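Local coordinates for protein 1,3-alpha-isomaltosidase (Kribbella flavida DSM 17836, PDB 5X3I) that hydrolyses the alpha-1,3-glucosidic linkages of the cyclic tetrasaccharide cyclobis-(1-6)-alpha-nigerosyl to isomaltose, within the cell, at residues L324-G329 / P624-F629; A514-S519 / H529-A534; A543-V548 / P685-G690; Y579-A584 / V721-V726; V637-E642 / Y675-E680. The protein carries 1 engineered substitution. One frame throughout, in Å; residues are numbered along the deposited sequence.

Interaction 1: L324-G329 / P624-F629; sequences LAIPVG and PLFRRF
Arg-627 reaches from its helix to the backbone of Leu-324. Arg-627 NH1 donates to Leu-324 O at 2.7 Å, with an N-H...O angle of 160°. The oxygen lies at the edge of the guanidinium, in its plane. The nitrogen is tilted somewhat out of the carbonyl plane. The aliphatic part of Arg-627 also takes part: CD passes 3.2 Å from Ala-325 O, and CB meets Ile-326 CG1 at 4.1 Å. CG stands opposite the backbone N (chi1 -176°) and the chain bends at chi3, which turns the guanidinium back to the carbonyl. A methionine here would probably leave Leu-324 O without its charged donor. Deeper in, Ile-326 CG2 touches the rim of the Phe-626 ring, 3.8 Å from CE2 and close to the ring plane. Leu-324 O is presented where helix 311-323 ends: Ala-325 has positive phi, as part of a Schellman motif. Ile-326 O is hydrogen-bonded to His-321 ND1, in the last turn of that helix. The segment 324-329 links helix 311-323 to barrel strand 330-333, and it packs on helix 622-650. Pro-610 of helix 610-617 touches both Ile-326 and Phe-626, while Ala-583 of helix 576-586 meets Phe-626.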
# COMPACT_ATOMS: atom_id res chain seq x y z
N LEU A 324 -15.23 13.41 26.48
CA LEU A 324 -15.86 12.10 26.59
C LEU A 324 -14.91 11.08 27.22
O LEU A 324 -15.24 9.91 27.33
CB LEU A 324 -16.34 11.60 25.23
CG LEU A 324 -17.42 12.46 24.54
CD1 LEU A 324 -17.80 11.90 23.16
CD2 LEU A 324 -18.64 12.57 25.42
N ALA A 325 -13.74 11.54 27.64
CA ALA A 325 -12.75 10.69 28.30
C ALA A 325 -12.38 9.46 27.45
O ALA A 325 -12.21 8.37 27.98
CB ALA A 325 -13.25 10.27 29.67
N ILE A 326 -12.27 9.66 26.14
CA ILE A 326 -11.73 8.66 25.23
C ILE A 326 -10.30 9.03 24.90
O ILE A 326 -10.06 9.98 24.15
CB ILE A 326 -12.54 8.56 23.92
CG1 ILE A 326 -14.02 8.28 24.22
CG2 ILE A 326 -11.93 7.49 22.99
CD1 ILE A 326 -14.96 8.62 23.06
N PRO A 327 -9.34 8.29 25.45
CA PRO A 327 -7.93 8.64 25.32
C PRO A 327 -7.49 8.57 23.86
O PRO A 327 -7.89 7.65 23.17
CB PRO A 327 -7.21 7.58 26.15
CG PRO A 327 -8.25 6.94 26.98
CD PRO A 327 -9.55 7.08 26.26
N VAL A 328 -6.72 9.55 23.40
CA VAL A 328 -6.18 9.52 22.07
C VAL A 328 -4.70 9.91 22.13
O VAL A 328 -4.34 10.86 22.82
CB VAL A 328 -6.96 10.44 21.11
CG1 VAL A 328 -7.12 11.84 21.72
CG2 VAL A 328 -6.28 10.51 19.77
N GLY A 329 -3.85 9.15 21.46
CA GLY A 329 -2.42 9.43 21.45
C GLY A 329 -1.88 10.19 20.25
O GLY A 329 -0.80 10.75 20.33
N PRO A 624 -19.61 4.43 25.22
CA PRO A 624 -19.04 3.75 26.40
C PRO A 624 -18.20 2.53 26.06
O PRO A 624 -17.18 2.29 26.70
CB PRO A 624 -20.28 3.34 27.20
CG PRO A 624 -21.36 4.21 26.71
CD PRO A 624 -21.08 4.44 25.27
N LEU A 625 -18.62 1.74 25.08
CA LEU A 625 -17.86 0.55 24.75
C LEU A 625 -16.55 0.90 24.04
O LEU A 625 -15.52 0.32 24.32
CB LEU A 625 -18.69 -0.41 23.91
CG LEU A 625 -19.85 -1.09 24.65
CD1 LEU A 625 -20.46 -2.18 23.78
CD2 LEU A 625 -19.38 -1.67 25.97
N PHE A 626 -16.59 1.87 23.13
CA PHE A 626 -15.37 2.31 22.48
C PHE A 626 -14.40 2.83 23.54
O PHE A 626 -13.22 2.50 23.51
CB PHE A 626 -15.63 3.38 21.43
CG PHE A 626 -14.44 3.71 20.58
CD1 PHE A 626 -14.28 3.14 19.33
CD2 PHE A 626 -13.46 4.59 21.04
CE1 PHE A 626 -13.19 3.43 18.53
CE2 PHE A 626 -12.36 4.90 20.25
CZ PHE A 626 -12.22 4.31 18.99
N ARG A 627 -14.91 3.62 24.48
CA ARG A 627 -14.10 4.13 25.58
C ARG A 627 -13.42 3.00 26.34
O ARG A 627 -12.24 3.07 26.64
CB ARG A 627 -14.95 4.99 26.54
CG ARG A 627 -14.16 5.65 27.67
CD ARG A 627 -14.97 6.81 28.30
NE ARG A 627 -16.31 6.39 28.67
CZ ARG A 627 -17.42 7.09 28.47
NH1 ARG A 627 -17.38 8.30 27.93
NH2 ARG A 627 -18.58 6.58 28.84
N ARG A 628 -14.17 1.94 26.64
CA ARG A 628 -13.58 0.77 27.30
C ARG A 628 -12.43 0.19 26.49
O ARG A 628 -11.37 -0.11 27.03
CB ARG A 628 -14.62 -0.32 27.53
CG ARG A 628 -15.58 -0.05 28.66
CD ARG A 628 -16.13 -1.36 29.20
NE ARG A 628 -17.57 -1.32 29.44
CZ ARG A 628 -18.31 -2.40 29.64
NH1 ARG A 628 -17.76 -3.61 29.65
NH2 ARG A 628 -19.62 -2.28 29.84
N PHE A 629 -12.64 0.03 25.19
CA PHE A 629 -11.61 -0.52 24.32
C PHE A 629 -10.38 0.37 24.32
O PHE A 629 -9.26 -0.10 24.46
CB PHE A 629 -12.14 -0.70 22.89
CG PHE A 629 -13.33 -1.62 22.79
CD1 PHE A 629 -13.44 -2.71 23.62
CD2 PHE A 629 -14.32 -1.40 21.86
CE1 PHE A 629 -14.53 -3.56 23.53
CE2 PHE A 629 -15.40 -2.25 21.77
CZ PHE A 629 -15.50 -3.32 22.60

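Interaction 2: A514-S519 / H529-A534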
# COMPACT_ATOMS: atom_id res chain seq x y z
N ALA A 514 11.98 10.43 16.09
CA ALA A 514 11.80 9.08 15.55
C ALA A 514 11.16 9.10 14.16
O ALA A 514 10.33 9.96 13.88
CB ALA A 514 10.97 8.26 16.49
N PRO A 515 11.55 8.15 13.30
CA PRO A 515 11.14 8.16 11.89
C PRO A 515 9.71 7.68 11.74
O PRO A 515 9.48 6.64 11.12
CB PRO A 515 12.12 7.19 11.23
CG PRO A 515 12.41 6.18 12.31
CD PRO A 515 12.43 7.00 13.60
N VAL A 516 8.75 8.43 12.28
CA VAL A 516 7.40 7.93 12.22
C VAL A 516 6.78 8.49 10.95
O VAL A 516 6.26 9.58 10.94
CB VAL A 516 6.57 8.39 13.47
CG1 VAL A 516 5.13 7.92 13.37
CG2 VAL A 516 7.20 7.88 14.77
N THR A 517 6.69 7.63 9.94
CA THR A 517 6.00 7.90 8.70
C THR A 517 4.84 6.92 8.77
O THR A 517 4.92 5.93 9.49
CB THR A 517 6.88 7.65 7.42
OG1 THR A 517 7.54 6.39 7.52
CG2 THR A 517 7.93 8.74 7.25
N PHE A 518 3.75 7.24 8.09
CA PHE A 518 2.57 6.42 8.08
C PHE A 518 2.18 6.27 6.60
O PHE A 518 1.69 7.22 6.00
CB PHE A 518 1.50 7.12 8.93
CG PHE A 518 0.23 6.34 9.16
CD1 PHE A 518 -0.98 6.84 8.73
CD2 PHE A 518 0.22 5.18 9.89
CE1 PHE A 518 -2.17 6.17 8.98
CE2 PHE A 518 -0.97 4.49 10.14
CZ PHE A 518 -2.17 5.00 9.70
N SER A 519 2.35 5.08 6.04
CA SER A 519 2.31 4.86 4.59
C SER A 519 1.36 3.71 4.21
O SER A 519 1.22 2.78 4.97
CB SER A 519 3.70 4.53 4.04
OG SER A 519 4.68 5.46 4.42
N HIS A 529 11.13 1.27 7.24
CA HIS A 529 10.65 2.65 7.32
C HIS A 529 9.22 2.87 7.80
O HIS A 529 8.29 2.89 7.01
CB HIS A 529 10.79 3.25 5.91
CG HIS A 529 12.14 3.03 5.31
ND1 HIS A 529 13.27 3.69 5.74
CD2 HIS A 529 12.55 2.19 4.32
CE1 HIS A 529 14.31 3.29 5.04
NE2 HIS A 529 13.90 2.38 4.17
N GLY A 530 9.10 3.30 9.05
CA GLY A 530 7.83 3.73 9.59
C GLY A 530 6.71 2.73 9.74
O GLY A 530 6.91 1.53 9.94
N ILE A 531 5.50 3.26 9.65
CA ILE A 531 4.28 2.56 9.95
C ILE A 531 3.46 2.45 8.66
O ILE A 531 3.59 3.28 7.77
CB ILE A 531 3.48 3.31 11.04
CG1 ILE A 531 4.36 3.54 12.27
CG2 ILE A 531 2.23 2.57 11.43
CD1 ILE A 531 3.69 4.32 13.36
N PHE A 532 2.62 1.42 8.59
CA PHE A 532 1.84 1.15 7.40
C PHE A 532 0.38 0.93 7.77
O PHE A 532 0.07 0.40 8.83
CB PHE A 532 2.43 -0.05 6.64
CG PHE A 532 3.82 0.22 6.15
CD1 PHE A 532 4.91 0.02 6.98
CD2 PHE A 532 4.03 0.76 4.90
CE1 PHE A 532 6.17 0.33 6.56
CE2 PHE A 532 5.31 1.06 4.48
CZ PHE A 532 6.38 0.84 5.32
N TRP A 533 -0.51 1.39 6.90
CA TRP A 533 -1.92 1.08 7.08
C TRP A 533 -2.49 0.51 5.78
O TRP A 533 -1.96 0.75 4.69
CB TRP A 533 -2.71 2.32 7.55
CG TRP A 533 -3.37 3.14 6.49
CD1 TRP A 533 -4.68 3.09 6.11
CD2 TRP A 533 -2.77 4.17 5.69
NE1 TRP A 533 -4.93 4.00 5.12
CE2 TRP A 533 -3.78 4.69 4.85
CE3 TRP A 533 -1.48 4.71 5.61
CZ2 TRP A 533 -3.53 5.71 3.93
CZ3 TRP A 533 -1.23 5.72 4.69
CH2 TRP A 533 -2.26 6.20 3.85
N ALA A 534 -3.58 -0.24 5.91
CA ALA A 534 -4.09 -1.09 4.84
C ALA A 534 -4.73 -0.34 3.67
O ALA A 534 -5.14 -0.97 2.71
CB ALA A 534 -5.08 -2.08 5.41
O HOH W 1 5.83 4.41 6.58
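The Phe-518 and Trp-533 rings are nearly parallel (15°) but strongly offset, with little overlap. Trp-533 CE3 sits over one face of the Phe-518 ring, and Phe-518 CZ touches Trp-533 CB at 3.5 Å. Phe-518 also stacks with Trp-302. The edge of the Phe-518 ring meets Ile-531, with Phe-518 CD2 3.6 Å from Ile-531 CG2. The edge of the indole meets the peptide between Phe-518 and Ser-519, with Phe-518 O and Ser-519 N near its plane. With chi1 at -174° the Phe-518 ring reaches across to the neighbouring strand. A serine in place of Phe-518 would probably open a gap beside Ile-531 and leave the indole of Trp-533 freer to turn. Three backbone hydrogen bonds join the parallel strands. One water accepts from Thr-517 OG1 and Ser-519 OG, donates to His-529 O and Ile-531 O, and lies over the Phe-532 ring toward its rim. Ser-519 OG also bonds to Thr-470 OG1. The side chain of Trp-533 is about 4 Å from that of Ala-471, the engineered residue at the inferred nucleophile position. These neighbouring TIM-barrel strands lie between strands 467-470 and 562-565, with helix 496-510 packed against Thr-517 and His-529.

Interaction 3: A543-V548 / P685-G690; sequences AFRSSV and PVLEPG. With SO4 (sulfate ion), chain F.
Leu-687 reaches over the face of the Phe-544 ring, and the two side chains cross at about a right angle. Leu-687 CD2 lies 3.4 Å from the centroid of the Phe-544 ring and only 5° off the ring normal, a centred CH-pi contact. Phe-544 CE2 comes 3.5 Å from Val-686 O. Val-548 CG2 lies 4.3 Å from Leu-687 CD2. Arg-545 packs on a second part of Leu-687, its CG 3.7 Å from Leu-687 CB. From there the arginine chain bends at chi3, and its guanidinium divides its N-H groups between two partners. Arg-545 NH1 makes a weak bond to Leu-687 O, 2.9 Å long but with an N-H...O angle of 127°. Arg-545 NE gives a nearly straight bond to sulfate O2, at 2.9 Å and 171°. Arg-545 NH2 reaches O4 of the same sulfate at 3.2 Å. The sulfate probably comes from the crystallisation liquor; its place is consistent with a positively charged spot on the surface, and no natural ligand is implied. Glu-688 CG lies near Arg-545 NH1, but the carboxylate is not in contact with the guanidinium. The contact joins barrel helix 541-556 to the loop between strands 681-683 and 693-698 of the C-terminal domain. Helix 576-586 lies alongside, touching Phe-544 through Leu-578 and Pro-685 through Ala-585.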
# COMPACT_ATOMS: atom_id res chain seq x y z
N ALA A 543 -14.61 -6.07 4.01
CA ALA A 543 -13.39 -5.27 4.12
C ALA A 543 -12.67 -5.50 5.46
O ALA A 543 -11.45 -5.51 5.52
CB ALA A 543 -13.71 -3.80 3.94
N PHE A 544 -13.45 -5.68 6.52
CA PHE A 544 -12.94 -6.00 7.85
C PHE A 544 -12.10 -7.27 7.75
O PHE A 544 -10.93 -7.29 8.14
CB PHE A 544 -14.13 -6.14 8.82
CG PHE A 544 -13.76 -6.36 10.28
CD1 PHE A 544 -12.45 -6.40 10.72
CD2 PHE A 544 -14.78 -6.55 11.22
CE1 PHE A 544 -12.16 -6.62 12.07
CE2 PHE A 544 -14.49 -6.77 12.56
CZ PHE A 544 -13.18 -6.80 12.98
N ARG A 545 -12.68 -8.33 7.20
CA ARG A 545 -11.96 -9.59 7.06
C ARG A 545 -10.73 -9.43 6.18
O ARG A 545 -9.66 -9.90 6.53
CB ARG A 545 -12.88 -10.69 6.50
CG ARG A 545 -14.05 -11.03 7.41
CD ARG A 545 -14.83 -12.24 6.90
NE ARG A 545 -15.67 -11.92 5.76
CZ ARG A 545 -16.95 -11.58 5.85
NH1 ARG A 545 -17.54 -11.53 7.03
NH2 ARG A 545 -17.65 -11.31 4.75
N SER A 546 -10.88 -8.75 5.04
CA SER A 546 -9.74 -8.52 4.16
C SER A 546 -8.62 -7.79 4.91
O SER A 546 -7.43 -8.08 4.73
CB SER A 546 -10.15 -7.71 2.94
OG SER A 546 -11.01 -8.45 2.09
N SER A 547 -9.01 -6.87 5.78
CA SER A 547 -8.03 -6.06 6.49
C SER A 547 -7.23 -6.88 7.49
O SER A 547 -6.02 -6.73 7.58
CB SER A 547 -8.73 -4.89 7.17
OG SER A 547 -9.26 -4.00 6.20
N VAL A 548 -7.89 -7.75 8.24
CA VAL A 548 -7.19 -8.67 9.13
C VAL A 548 -6.15 -9.50 8.35
O VAL A 548 -5.02 -9.68 8.80
CB VAL A 548 -8.16 -9.62 9.85
CG1 VAL A 548 -7.40 -10.70 10.60
CG2 VAL A 548 -9.06 -8.83 10.80
N PRO A 685 -10.88 -12.07 16.32
CA PRO A 685 -11.81 -11.01 15.95
C PRO A 685 -13.19 -11.56 15.61
O PRO A 685 -13.27 -12.63 15.02
CB PRO A 685 -11.17 -10.39 14.72
CG PRO A 685 -9.73 -10.66 14.88
CD PRO A 685 -9.64 -12.00 15.52
N VAL A 686 -14.25 -10.84 15.95
CA VAL A 686 -15.56 -11.31 15.55
C VAL A 686 -15.89 -10.65 14.22
O VAL A 686 -16.16 -9.46 14.14
CB VAL A 686 -16.61 -10.99 16.62
CG1 VAL A 686 -17.96 -11.55 16.21
CG2 VAL A 686 -16.19 -11.56 17.94
N LEU A 687 -15.85 -11.48 13.18
CA LEU A 687 -15.92 -11.03 11.79
C LEU A 687 -17.27 -11.15 11.10
O LEU A 687 -17.36 -10.98 9.88
CB LEU A 687 -14.85 -11.77 10.99
CG LEU A 687 -13.46 -11.42 11.51
CD1 LEU A 687 -12.41 -12.26 10.85
CD2 LEU A 687 -13.17 -9.94 11.31
N GLU A 688 -18.31 -11.53 11.83
CA GLU A 688 -19.64 -11.65 11.24
C GLU A 688 -20.72 -10.94 12.04
O GLU A 688 -20.69 -10.93 13.26
CB GLU A 688 -20.01 -13.12 11.07
CG GLU A 688 -19.23 -13.82 9.97
CD GLU A 688 -19.38 -15.32 10.03
OE1 GLU A 688 -18.74 -16.01 9.21
OE2 GLU A 688 -20.13 -15.81 10.90
N PRO A 689 -21.71 -10.35 11.35
CA PRO A 689 -22.82 -9.72 12.05
C PRO A 689 -23.76 -10.75 12.66
O PRO A 689 -23.91 -11.83 12.10
CB PRO A 689 -23.53 -8.93 10.95
CG PRO A 689 -23.26 -9.73 9.70
CD PRO A 689 -21.88 -10.32 9.88
N GLY A 690 -24.36 -10.43 13.80
CA GLY A 690 -25.35 -11.29 14.42
C GLY A 690 -24.81 -12.40 15.31
O GLY A 690 -25.59 -13.17 15.85
S SO4 F . -14.95 -12.77 2.23
O1 SO4 F . -15.04 -14.17 2.62
O2 SO4 F . -14.23 -12.03 3.28
O3 SO4 F . -14.21 -12.65 0.98
O4 SO4 F . -16.29 -12.23 2.05

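Interaction 4: Y579-A584 / V721-V726; sequences YLRAAA and VPLEVV
Arg-581, the residue with most surface buried here, meets Val-721 O end-on with two nitrogens of its guanidinium. The bond from Arg-581 NH2 is the shorter and straighter, 2.9 Å to Val-721 O with an N-H...O angle of 160°. Arg-581 NH1 stands 3.2 Å from Val-721 O, above the carbonyl plane. A weak bond runs from NH1 to Pro-722 O. Arg-581 NH1 also donates a hydrogen bond to a water, which in turn donates to Val-725 O. The Arg-581 chain bends at chi2 (-54°), which brings the flat group across the loop. Leu-723 covers one face of that group, with CD2 3.6 Å from Arg-581 CZ and centred over the guanidinium. Pro-722 to Val-725 form a type I beta turn. The Val-721 and Pro-722 carbonyls meet the guanidinium directly, that of Val-725 through the water. This turn belongs to the C-terminal domain and leans on helix 576-586 of the TIM barrel. The other branch of Leu-723 turns to Leu-580, with their CD1 atoms 4.0 Å apart. Leu-625 of helix 622-650 also touches Leu-723. One helical turn on from Leu-580, Ala-584 CB packs against Val-726 CG1 at 4.0 Å. Val-686 and Phe-544 contact Arg-581 from the neighbouring loop and helix.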
# COMPACT_ATOMS: atom_id res chain seq x y z
N TYR A 579 -18.82 -1.28 13.66
CA TYR A 579 -17.88 -0.33 14.26
C TYR A 579 -17.26 -0.91 15.53
O TYR A 579 -16.05 -0.92 15.68
CB TYR A 579 -18.58 0.99 14.55
CG TYR A 579 -17.69 2.12 15.02
CD1 TYR A 579 -16.78 2.73 14.17
CD2 TYR A 579 -17.78 2.60 16.32
CE1 TYR A 579 -15.98 3.78 14.60
CE2 TYR A 579 -16.99 3.65 16.76
CZ TYR A 579 -16.09 4.24 15.90
OH TYR A 579 -15.31 5.28 16.34
N LEU A 580 -18.10 -1.42 16.42
CA LEU A 580 -17.63 -1.94 17.71
C LEU A 580 -16.90 -3.27 17.59
O LEU A 580 -15.98 -3.53 18.34
CB LEU A 580 -18.79 -2.06 18.69
CG LEU A 580 -19.31 -0.70 19.18
CD1 LEU A 580 -20.63 -0.85 19.90
CD2 LEU A 580 -18.27 -0.02 20.07
N ARG A 581 -17.31 -4.12 16.64
CA ARG A 581 -16.54 -5.33 16.37
C ARG A 581 -15.15 -4.94 15.85
O ARG A 581 -14.15 -5.49 16.27
CB ARG A 581 -17.23 -6.24 15.34
CG ARG A 581 -18.55 -6.87 15.81
CD ARG A 581 -18.42 -7.62 17.12
NE ARG A 581 -19.54 -8.54 17.32
CZ ARG A 581 -19.83 -9.14 18.47
NH1 ARG A 581 -19.08 -8.91 19.54
NH2 ARG A 581 -20.87 -9.95 18.55
N ALA A 582 -15.12 -3.98 14.93
CA ALA A 582 -13.86 -3.50 14.38
C ALA A 582 -13.01 -2.87 15.47
O ALA A 582 -11.83 -3.18 15.60
CB ALA A 582 -14.11 -2.50 13.27
N ALA A 583 -13.61 -1.98 16.25
CA ALA A 583 -12.89 -1.27 17.30
C ALA A 583 -12.28 -2.24 18.31
O ALA A 583 -11.14 -2.09 18.71
CB ALA A 583 -13.80 -0.27 18.01
N ALA A 584 -13.06 -3.25 18.72
CA ALA A 584 -12.58 -4.20 19.71
C ALA A 584 -11.38 -4.99 19.22
O ALA A 584 -10.39 -5.13 19.94
CB ALA A 584 -13.69 -5.14 20.12
N VAL A 721 -20.21 -13.70 22.91
CA VAL A 721 -19.60 -12.47 22.42
C VAL A 721 -20.58 -11.31 22.35
O VAL A 721 -20.98 -10.88 21.28
CB VAL A 721 -18.96 -12.69 21.04
CG1 VAL A 721 -17.63 -13.40 21.20
CG2 VAL A 721 -19.89 -13.49 20.13
N PRO A 722 -20.94 -10.76 23.52
CA PRO A 722 -21.64 -9.48 23.53
C PRO A 722 -20.69 -8.42 22.98
O PRO A 722 -19.51 -8.70 22.89
CB PRO A 722 -21.96 -9.25 25.00
CG PRO A 722 -20.87 -9.99 25.71
CD PRO A 722 -20.61 -11.21 24.88
N LEU A 723 -21.18 -7.25 22.61
CA LEU A 723 -20.33 -6.26 21.95
C LEU A 723 -19.12 -5.83 22.78
O LEU A 723 -18.13 -5.36 22.23
CB LEU A 723 -21.17 -5.04 21.55
CG LEU A 723 -22.16 -5.36 20.42
CD1 LEU A 723 -22.94 -4.14 19.97
CD2 LEU A 723 -21.42 -5.95 19.24
N GLU A 724 -19.15 -6.02 24.09
CA GLU A 724 -18.03 -5.57 24.90
C GLU A 724 -16.90 -6.59 24.93
O GLU A 724 -15.88 -6.38 25.58
CB GLU A 724 -18.48 -5.24 26.33
CG GLU A 724 -18.89 -6.44 27.16
CD GLU A 724 -20.39 -6.63 27.21
OE1 GLU A 724 -20.86 -7.33 28.13
OE2 GLU A 724 -21.11 -6.07 26.34
N VAL A 725 -17.08 -7.70 24.22
CA VAL A 725 -16.10 -8.77 24.24
C VAL A 725 -15.61 -9.14 22.85
O VAL A 725 -16.39 -9.25 21.91
CB VAL A 725 -16.69 -10.04 24.93
CG1 VAL A 725 -15.93 -11.30 24.54
CG2 VAL A 725 -16.70 -9.86 26.44
N VAL A 726 -14.30 -9.30 22.71
CA VAL A 726 -13.73 -10.04 21.59
C VAL A 726 -12.91 -11.13 22.26
O VAL A 726 -12.23 -10.85 23.25
CB VAL A 726 -12.84 -9.16 20.66
CG1 VAL A 726 -11.80 -8.36 21.45
CG2 VAL A 726 -12.14 -10.01 19.61
O HOH W 2 -17.16 -5.61 19.90
O HOH W 3 -16.11 -8.19 19.50

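Interaction 5: V637-E642 / Y675-E680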
# COMPACT_ATOMS: atom_id res chain seq x y z
N VAL A 637 -0.13 -0.57 26.37
CA VAL A 637 1.03 0.03 25.72
C VAL A 637 2.37 -0.55 26.21
O VAL A 637 3.24 -0.83 25.39
CB VAL A 637 1.03 1.56 25.85
CG1 VAL A 637 2.36 2.14 25.38
CG2 VAL A 637 -0.11 2.14 25.03
N PRO A 638 2.55 -0.75 27.53
CA PRO A 638 3.83 -1.37 27.92
C PRO A 638 4.03 -2.79 27.36
O PRO A 638 5.14 -3.14 27.01
CB PRO A 638 3.75 -1.40 29.45
CG PRO A 638 2.82 -0.27 29.80
CD PRO A 638 1.79 -0.29 28.71
N TYR A 639 2.97 -3.59 27.30
CA TYR A 639 3.05 -4.92 26.70
C TYR A 639 3.45 -4.83 25.22
O TYR A 639 4.40 -5.48 24.79
CB TYR A 639 1.73 -5.67 26.84
CG TYR A 639 1.72 -7.00 26.11
CD1 TYR A 639 2.40 -8.10 26.62
CD2 TYR A 639 1.02 -7.17 24.92
CE1 TYR A 639 2.39 -9.33 25.97
CE2 TYR A 639 1.01 -8.39 24.25
CZ TYR A 639 1.70 -9.47 24.79
OH TYR A 639 1.70 -10.68 24.14
N LEU A 640 2.73 -4.00 24.47
CA LEU A 640 2.97 -3.84 23.04
C LEU A 640 4.40 -3.39 22.79
O LEU A 640 5.07 -3.91 21.91
CB LEU A 640 1.99 -2.85 22.42
CG LEU A 640 0.55 -3.38 22.33
CD1 LEU A 640 -0.47 -2.28 22.14
CD2 LEU A 640 0.44 -4.41 21.20
N THR A 641 4.86 -2.45 23.61
CA THR A 641 6.21 -1.93 23.51
C THR A 641 7.25 -3.04 23.72
O THR A 641 8.21 -3.15 22.97
CB THR A 641 6.46 -0.79 24.54
OG1 THR A 641 5.53 0.28 24.32
CG2 THR A 641 7.86 -0.27 24.43
N GLU A 642 7.06 -3.86 24.75
CA GLU A 642 7.99 -4.94 24.99
C GLU A 642 7.94 -5.96 23.86
O GLU A 642 8.97 -6.40 23.39
CB GLU A 642 7.69 -5.64 26.31
CG GLU A 642 8.72 -6.69 26.63
CD GLU A 642 8.60 -7.21 28.04
OE1 GLU A 642 7.56 -7.81 28.37
OE2 GLU A 642 9.54 -7.02 28.80
N TYR A 675 -4.84 -14.86 15.50
CA TYR A 675 -3.43 -14.57 15.59
C TYR A 675 -2.99 -14.35 17.02
O TYR A 675 -3.80 -14.08 17.91
CB TYR A 675 -3.08 -13.33 14.76
CG TYR A 675 -3.82 -12.08 15.17
CD1 TYR A 675 -5.09 -11.82 14.68
CD2 TYR A 675 -3.24 -11.16 16.03
CE1 TYR A 675 -5.77 -10.68 15.05
CE2 TYR A 675 -3.90 -10.02 16.40
CZ TYR A 675 -5.17 -9.79 15.92
OH TYR A 675 -5.84 -8.66 16.29
N LEU A 676 -1.69 -14.47 17.25
CA LEU A 676 -1.11 -14.10 18.52
C LEU A 676 -0.65 -12.65 18.43
O LEU A 676 -0.00 -12.27 17.46
CB LEU A 676 0.07 -15.01 18.86
CG LEU A 676 -0.27 -16.49 19.07
CD1 LEU A 676 0.99 -17.32 19.02
CD2 LEU A 676 -0.98 -16.68 20.40
N LEU A 677 -1.01 -11.85 19.43
CA LEU A 677 -0.47 -10.50 19.54
C LEU A 677 0.72 -10.59 20.49
O LEU A 677 0.56 -10.70 21.70
CB LEU A 677 -1.53 -9.54 20.06
CG LEU A 677 -1.12 -8.08 20.34
CD1 LEU A 677 -0.96 -7.33 19.05
CD2 LEU A 677 -2.17 -7.41 21.21
N GLY A 678 1.92 -10.48 19.94
CA GLY A 678 3.11 -10.84 20.68
C GLY A 678 3.09 -12.30 21.09
O GLY A 678 2.28 -13.09 20.60
N ASP A 679 3.97 -12.66 22.02
CA ASP A 679 4.07 -14.03 22.51
C ASP A 679 2.83 -14.49 23.28
O ASP A 679 2.41 -15.63 23.15
CB ASP A 679 5.29 -14.19 23.42
CG ASP A 679 6.59 -14.03 22.68
OD1 ASP A 679 6.59 -14.17 21.45
OD2 ASP A 679 7.62 -13.79 23.33
N GLU A 680 2.29 -13.62 24.12
CA GLU A 680 1.35 -14.06 25.16
C GLU A 680 -0.16 -14.06 24.90
O GLU A 680 -0.89 -14.69 25.64
CB GLU A 680 1.59 -13.22 26.42
CG GLU A 680 3.05 -12.92 26.70
CD GLU A 680 3.91 -14.15 26.89
OE1 GLU A 680 3.37 -15.27 27.01
OE2 GLU A 680 5.15 -14.01 26.94
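Tyr-639 OH is held by two backbone groups of the segment 675-680: Tyr-639 OH donates to Leu-677 O at 2.7 Å and accepts from Glu-680 N at 3.0 Å, the latter with an N-H...O angle of 143°. The first bond lies in the carbonyl plane of Leu-677, and the carbonyl oxygen also lies near the plane of the tyrosine ring, at its edge. One hydroxyl thus spans the turn that follows strand 675-677. With chi1 at 174° the tyrosine ring swings away from its own backbone N, and this points it from the helix to the turn. Gly-678, with positive phi, sits inside this turn; a CB there would clash with the hydroxyl. Glu-680 flanks the ring with its aliphatic part, CG lying 3.7 Å from Tyr-639 CE1 near the ring plane. Its chain then bends at chi2, and the carboxylate forms a salt bridge with Arg-731. Beside the polar contact, Leu-640 CD2 packs against both methyls of Leu-677, 3.9 Å from CD1 and 4.0 Å from CD2. Asp-679 makes salt bridges with Arg-656 and Arg-646, and its backbone N bonds to Gln-643, one helical turn on from Tyr-639. The contact joins helix 622-650 to a hairpin of the C-terminal sheet, strands 675-677 and 681-683. Leu-738 of helix 735-742 touches both Tyr-639 and Glu-680. By acting as donor and acceptor together, the tyrosine hydroxyl satisfies two backbone groups of the turn, and its two bonds are likely to fix both the ring and the turn.

Interaction 2 lies closest to the active site: besides its neighbour at the nucleophile position, the side chain of Trp-533 is about 5 Å from that of Asp-536, the inferred proton donor. The other four lie away from the annotated sites. Interactions 3, 4 and 5 join the TIM barrel to the C-terminal domain. Interactions 3 and 4 have centres about 11 Å apart and touch: Val-686 CG1 is 3.6 Å from Arg-581 NE. Interactions 3 and 5 meet where Pro-685 CG is 4.0 Å from Tyr-675 CE1. Interactions 1 and 4 also touch, with Phe-629 CZ 3.6 Å from Ala-584 CB. Interactions 1 and 5 share helix 622-650. Strand 531-533 of interaction 2 leads into helix 541-556 of interaction 3.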